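Local coordinates for protein Cd1 (Flavonifractor plautii, PDB 7D39) that probably reduces the C2-C3 double bond of flavones and flavonols as an FMN-dependent ene-reductase, the step that initiates their breakdown in gut bacteria, at residues K76-D81 against D130-K135; P107-G112 against P164-I169. All blocks are in the same frame, centred on the assembly; numbering follows the deposited sequence.

Interaction 1. Residues K76-D81 against D130-K135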
loop_
_atom_site.group_PDB
_atom_site.type_symbol
_atom_site.label_atom_id
_atom_site.label_comp_id
_atom_site.label_asym_id
_atom_site.label_seq_id
_atom_site.Cartn_x
_atom_site.Cartn_y
_atom_site.Cartn_z
ATOM N N LYS A 76 5.739 9.606 -11.718
ATOM C CA LYS A 76 5.597 10.770 -10.847
ATOM C C LYS A 76 5.873 10.397 -9.401
ATOM O O LYS A 76 6.554 11.131 -8.680
ATOM C CB LYS A 76 4.197 11.381 -10.965
ATOM C CG LYS A 76 3.763 11.822 -12.364
ATOM C CD LYS A 76 4.632 12.930 -12.935
ATOM C CE LYS A 76 4.600 14.161 -12.079
ATOM N NZ LYS A 76 5.196 15.314 -12.808
HETATM N N MSE A 77 5.348 9.263 -8.957
HETATM C CA MSE A 77 5.564 8.861 -7.583
HETATM C C MSE A 77 7.044 8.589 -7.328
HETATM O O MSE A 77 7.550 8.899 -6.259
HETATM C CB MSE A 77 4.724 7.643 -7.248
HETATM C CG MSE A 77 3.245 7.914 -7.342
HETATM SE SE MSE A 77 2.148 6.291 -7.204
HETATM C CE MSE A 77 1.945 6.197 -5.253
ATOM N N LEU A 78 7.740 8.037 -8.327
ATOM C CA LEU A 78 9.157 7.722 -8.157
ATOM C C LEU A 78 10.013 8.978 -8.094
ATOM O O LEU A 78 11.070 8.969 -7.458
ATOM C CB LEU A 78 9.642 6.809 -9.291
ATOM C CG LEU A 78 9.206 5.335 -9.282
ATOM C CD1 LEU A 78 9.562 4.658 -10.589
ATOM C CD2 LEU A 78 9.853 4.593 -8.121
ATOM N N ASP A 79 9.591 10.055 -8.754
ATOM C CA ASP A 79 10.331 11.308 -8.698
ATOM C C ASP A 79 10.123 12.069 -7.399
ATOM O O ASP A 79 10.853 13.031 -7.152
ATOM C CB ASP A 79 9.941 12.225 -9.861
ATOM C CG ASP A 79 10.632 11.860 -11.165
ATOM O OD1 ASP A 79 11.664 11.148 -11.136
ATOM O OD2 ASP A 79 10.133 12.302 -12.226
ATOM N N ALA A 80 9.148 11.687 -6.584
ATOM C CA ALA A 80 8.848 12.396 -5.345
ATOM C C ALA A 80 9.668 11.833 -4.192
ATOM O O ALA A 80 9.922 10.631 -4.117
ATOM C CB ALA A 80 7.359 12.295 -5.006
ATOM N N ASP A 81 10.088 12.719 -3.288
ATOM C CA ASP A 81 10.774 12.254 -2.091
ATOM C C ASP A 81 9.789 11.797 -1.026
ATOM O O ASP A 81 10.128 10.947 -0.196
ATOM C CB ASP A 81 11.685 13.356 -1.541
ATOM C CG ASP A 81 12.666 13.885 -2.586
ATOM O OD1 ASP A 81 13.546 13.118 -3.057
ATOM O OD2 ASP A 81 12.566 15.078 -2.936
ATOM N N ASP A 130 15.712 0.822 -13.456
ATOM C CA ASP A 130 15.672 2.133 -12.807
ATOM C C ASP A 130 16.145 2.442 -11.396
ATOM O O ASP A 130 15.503 2.003 -10.425
ATOM C CB ASP A 130 14.209 2.527 -13.007
ATOM C CG ASP A 130 13.940 4.025 -12.759
ATOM O OD1 ASP A 130 14.655 4.669 -11.966
ATOM O OD2 ASP A 130 12.982 4.558 -13.357
ATOM N N PRO A 131 17.245 3.174 -11.235
ATOM C CA PRO A 131 17.728 3.476 -9.877
ATOM C C PRO A 131 16.642 4.001 -8.959
ATOM O O PRO A 131 16.579 3.615 -7.786
ATOM C CB PRO A 131 18.807 4.538 -10.121
ATOM C CG PRO A 131 19.212 4.355 -11.530
ATOM C CD PRO A 131 17.989 3.906 -12.265
ATOM N N ARG A 132 15.780 4.881 -9.469
ATOM C CA ARG A 132 14.720 5.449 -8.646
ATOM C C ARG A 132 13.927 4.373 -7.924
ATOM O O ARG A 132 13.483 4.584 -6.792
ATOM C CB ARG A 132 13.792 6.294 -9.516
ATOM C CG ARG A 132 14.430 7.554 -10.044
ATOM C CD ARG A 132 13.426 8.329 -10.845
ATOM N NE ARG A 132 12.821 7.469 -11.854
ATOM C CZ ARG A 132 11.703 7.757 -12.505
ATOM N NH1 ARG A 132 11.050 8.889 -12.252
ATOM N NH2 ARG A 132 11.234 6.908 -13.404
ATOM N N ILE A 133 13.775 3.202 -8.546
ATOM C CA ILE A 133 12.857 2.185 -8.036
ATOM C C ILE A 133 13.254 1.720 -6.642
ATOM O O ILE A 133 12.390 1.412 -5.814
ATOM C CB ILE A 133 12.783 1.003 -9.014
ATOM C CG1 ILE A 133 11.971 1.402 -10.242
ATOM C CG2 ILE A 133 12.168 -0.198 -8.332
ATOM C CD1 ILE A 133 12.166 0.469 -11.404
ATOM N N LEU A 134 14.555 1.624 -6.365
ATOM C CA LEU A 134 15.020 1.166 -5.062
ATOM C C LEU A 134 15.267 2.300 -4.074
ATOM O O LEU A 134 15.579 2.029 -2.912
ATOM C CB LEU A 134 16.296 0.353 -5.223
ATOM C CG LEU A 134 16.035 -0.997 -5.874
ATOM C CD1 LEU A 134 17.328 -1.794 -6.014
ATOM C CD2 LEU A 134 15.016 -1.749 -5.042
ATOM N N LYS A 135 15.132 3.551 -4.503
ATOM C CA LYS A 135 15.282 4.698 -3.614
ATOM C C LYS A 135 14.307 4.615 -2.443
ATOM O O LYS A 135 13.122 4.328 -2.620
ATOM C CB LYS A 135 15.036 5.980 -4.412
ATOM C CG LYS A 135 16.011 7.103 -4.161
ATOM C CD LYS A 135 15.329 8.468 -4.339
ATOM C CE LYS A 135 14.599 8.583 -5.682
ATOM N NZ LYS A 135 13.756 9.820 -5.794
#
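L78 and D79, at the C-terminal end of helix 70-79 in the flavodoxin-like domain, meet the short helix 131-134, whose D130 is the N-cap and accepts a weak capping bond from R132 N. L78 fills the middle of the contact. Its CB lies over one face of the R132 guanidinium, 3.9 Å from NH1, with the two side chains crossing at about a right angle; CD1 packs against I133 CG1 at 4.1 Å, and CD2 against I133 CA. K135 NZ donates to L78 O at 3.3 Å, nearly in line with the carbonyl. D79 reaches the same guanidinium at its edge: OD1 takes NH1 at 2.6 Å, the nitrogen standing above the carboxylate plane, which is turned 51° from the guanidinium. Farther round that edge NE and NH2 grip D130 OD2 side-on on its syn lone pair, NH2 at 2.9 Å, while D75 also pairs with NH2. The bend of R132 at chi3 (-52°) swings its tip between the two carboxylates. A leucine in place of R132 would probably leave the D79 and D130 carboxylates without the positive charge that joins them. D81 OD2 accepts from K2 N, and D81 OD1 stays 4.3 Å from K135 NZ.

Interaction 2. Residues P107-G112 against P164-I169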
loop_
_atom_site.group_PDB
_atom_site.type_symbol
_atom_site.label_atom_id
_atom_site.label_comp_id
_atom_site.label_asym_id
_atom_site.label_seq_id
_atom_site.Cartn_x
_atom_site.Cartn_y
_atom_site.Cartn_z
ATOM N N PRO A 107 4.039 -6.166 -9.670
ATOM C CA PRO A 107 5.090 -6.588 -10.606
ATOM C C PRO A 107 6.142 -5.536 -10.918
ATOM O O PRO A 107 7.077 -5.826 -11.667
ATOM C CB PRO A 107 4.290 -6.944 -11.872
ATOM C CG PRO A 107 2.900 -7.244 -11.371
ATOM C CD PRO A 107 2.703 -6.228 -10.282
ATOM N N ARG A 108 6.044 -4.331 -10.387
ATOM C CA ARG A 108 7.012 -3.297 -10.712
ATOM C C ARG A 108 7.738 -2.729 -9.502
ATOM O O ARG A 108 8.827 -2.168 -9.663
ATOM C CB ARG A 108 6.322 -2.143 -11.462
ATOM C CG ARG A 108 6.273 -2.266 -12.992
ATOM C CD ARG A 108 5.330 -1.200 -13.569
ATOM N NE ARG A 108 5.910 -0.455 -14.684
ATOM C CZ ARG A 108 6.918 0.413 -14.582
ATOM N NH1 ARG A 108 7.490 0.654 -13.417
ATOM N NH2 ARG A 108 7.370 1.036 -15.661
HETATM N N MSE A 109 7.187 -2.873 -8.307
HETATM C CA MSE A 109 7.646 -2.085 -7.193
HETATM C C MSE A 109 8.082 -2.917 -6.007
HETATM O O MSE A 109 8.500 -2.364 -4.996
HETATM C CB MSE A 109 6.544 -1.113 -6.777
HETATM C CG MSE A 109 6.281 -0.051 -7.821
HETATM SE SE MSE A 109 7.919 0.927 -8.191
HETATM C CE MSE A 109 7.170 2.713 -8.179
ATOM N N ASP A 110 7.993 -4.244 -6.123
ATOM C CA ASP A 110 8.331 -5.111 -5.000
ATOM C C ASP A 110 9.814 -4.991 -4.685
ATOM O O ASP A 110 10.661 -5.281 -5.534
ATOM C CB ASP A 110 7.967 -6.558 -5.297
ATOM C CG ASP A 110 8.202 -7.462 -4.103
ATOM O OD1 ASP A 110 9.338 -7.955 -3.944
ATOM O OD2 ASP A 110 7.261 -7.650 -3.302
ATOM N N ARG A 111 10.128 -4.552 -3.463
ATOM C CA ARG A 111 11.512 -4.219 -3.151
ATOM C C ARG A 111 12.402 -5.454 -3.194
ATOM O O ARG A 111 13.550 -5.386 -3.644
ATOM C CB ARG A 111 11.615 -3.533 -1.791
ATOM C CG ARG A 111 13.053 -3.445 -1.316
ATOM C CD ARG A 111 13.265 -2.364 -0.279
ATOM N NE ARG A 111 13.339 -1.039 -0.887
ATOM C CZ ARG A 111 14.452 -0.315 -0.974
ATOM N NH1 ARG A 111 14.412 0.882 -1.546
ATOM N NH2 ARG A 111 15.599 -0.782 -0.480
ATOM N N GLY A 112 11.895 -6.592 -2.740
ATOM C CA GLY A 112 12.672 -7.808 -2.870
ATOM C C GLY A 112 13.051 -8.077 -4.312
ATOM O O GLY A 112 14.225 -8.258 -4.643
ATOM N N PRO A 164 6.649 -1.885 -1.936
ATOM C CA PRO A 164 8.005 -1.324 -2.025
ATOM C C PRO A 164 8.643 -1.007 -0.683
ATOM O O PRO A 164 9.754 -0.468 -0.664
ATOM C CB PRO A 164 7.784 -0.033 -2.819
ATOM C CG PRO A 164 6.400 0.390 -2.399
ATOM C CD PRO A 164 5.617 -0.894 -2.278
HETATM N N MSE A 165 7.984 -1.328 0.423
HETATM C CA MSE A 165 8.487 -1.017 1.759
HETATM C C MSE A 165 8.788 0.465 1.961
HETATM O O MSE A 165 9.755 0.826 2.624
HETATM C CB MSE A 165 9.732 -1.843 2.059
HETATM C CG MSE A 165 9.426 -3.298 2.324
HETATM SE SE MSE A 165 11.053 -4.381 2.491
HETATM C CE MSE A 165 11.790 -3.613 4.122
ATOM N N TRP A 166 7.964 1.329 1.382
ATOM C CA TRP A 166 8.052 2.745 1.702
ATOM C C TRP A 166 7.719 2.976 3.170
ATOM O O TRP A 166 6.896 2.273 3.764
ATOM C CB TRP A 166 7.096 3.544 0.820
ATOM C CG TRP A 166 7.520 3.604 -0.593
ATOM C CD1 TRP A 166 8.749 3.316 -1.083
ATOM C CD2 TRP A 166 6.715 3.977 -1.709
ATOM N NE1 TRP A 166 8.773 3.499 -2.430
ATOM C CE2 TRP A 166 7.531 3.898 -2.847
ATOM C CE3 TRP A 166 5.388 4.382 -1.857
ATOM C CZ2 TRP A 166 7.064 4.199 -4.122
ATOM C CZ3 TRP A 166 4.925 4.683 -3.123
ATOM C CH2 TRP A 166 5.764 4.590 -4.242
ATOM N N LYS A 167 8.352 3.984 3.760
ATOM C CA LYS A 167 8.179 4.233 5.187
ATOM C C LYS A 167 6.935 5.092 5.411
ATOM O O LYS A 167 6.878 6.247 4.981
ATOM C CB LYS A 167 9.426 4.892 5.766
ATOM C CG LYS A 167 9.258 5.339 7.213
ATOM C CD LYS A 167 10.513 6.014 7.730
ATOM C CE LYS A 167 11.604 5.007 8.081
ATOM N NZ LYS A 167 12.951 5.458 7.610
ATOM N N VAL A 168 5.938 4.526 6.088
ATOM C CA VAL A 168 4.703 5.239 6.389
ATOM C C VAL A 168 4.949 6.246 7.504
ATOM O O VAL A 168 5.506 5.911 8.550
ATOM C CB VAL A 168 3.598 4.243 6.776
ATOM C CG1 VAL A 168 2.278 4.959 7.099
ATOM C CG2 VAL A 168 3.370 3.248 5.663
ATOM N N ILE A 169 4.508 7.487 7.303
ATOM C CA ILE A 169 4.671 8.466 8.371
ATOM C C ILE A 169 3.360 8.656 9.127
ATOM O O ILE A 169 3.310 8.492 10.355
ATOM C CB ILE A 169 5.225 9.793 7.829
ATOM C CG1 ILE A 169 6.506 9.537 7.029
ATOM C CG2 ILE A 169 5.472 10.784 8.972
ATOM C CD1 ILE A 169 7.675 8.994 7.856
#
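M109 and R111 straddle the break between helices 96-109 and 111-124 and pack on P164 and M165, where a Schellman motif ends helix 153-162 of the flavodoxin-like fold. M165, a selenomethionine with positive phi (56°), is the C-prime residue of that motif; W166 N bonds back to A161 O and M165 N to L162 O. The turn feeds the chain into edge strand 167-174. In the selenomethionine M109, chi1 and chi2, near -60° each, fold the chain back, and the last turn, about the CG-SE bond, sets CE 4.3 Å from W166 CZ2, oblique to the indole. M109 CB meets P164 CB at 4.3 Å, and M109 O lies 3.2 Å from P164 CA. P164 also meets the indole, with CG 3.6 Å above the ring plane and over its centre. R111 leaves its helix with CG anti to the backbone N (chi1 168°), continues extended through chi2, then turns at chi3. This course lays CB and CD along P164 O, with CB 3.8 Å from that oxygen; the placing of the guanidinium beyond them is less certain. M165 crosses R111 at about a right angle, and L265 of helix 265-285 touches both side chains. Where they cross, M165 SE rests 4.1 Å from R111 CD.

From the N terminus the chain reaches 76-81 first, then 107-112, 130-135 and 164-169, so the two contacts cross: each loop opens before the other has closed. Interaction 1 closes the path through strand 82-88 and helices 96-109 and 111-124, bringing the end of helix 70-79 to the short helix before strand 138-144. Interaction 2 closes the path through helices 111-124 and 131-134, strand 138-144 and helix 153-162, tying the junction of helices 96-109 and 111-124 to the entry of edge strand 167-174. Their centres are 11 Å apart, and they touch directly, L78 against M109 and M77 against W166, which links both contacts beside the parallel sheet.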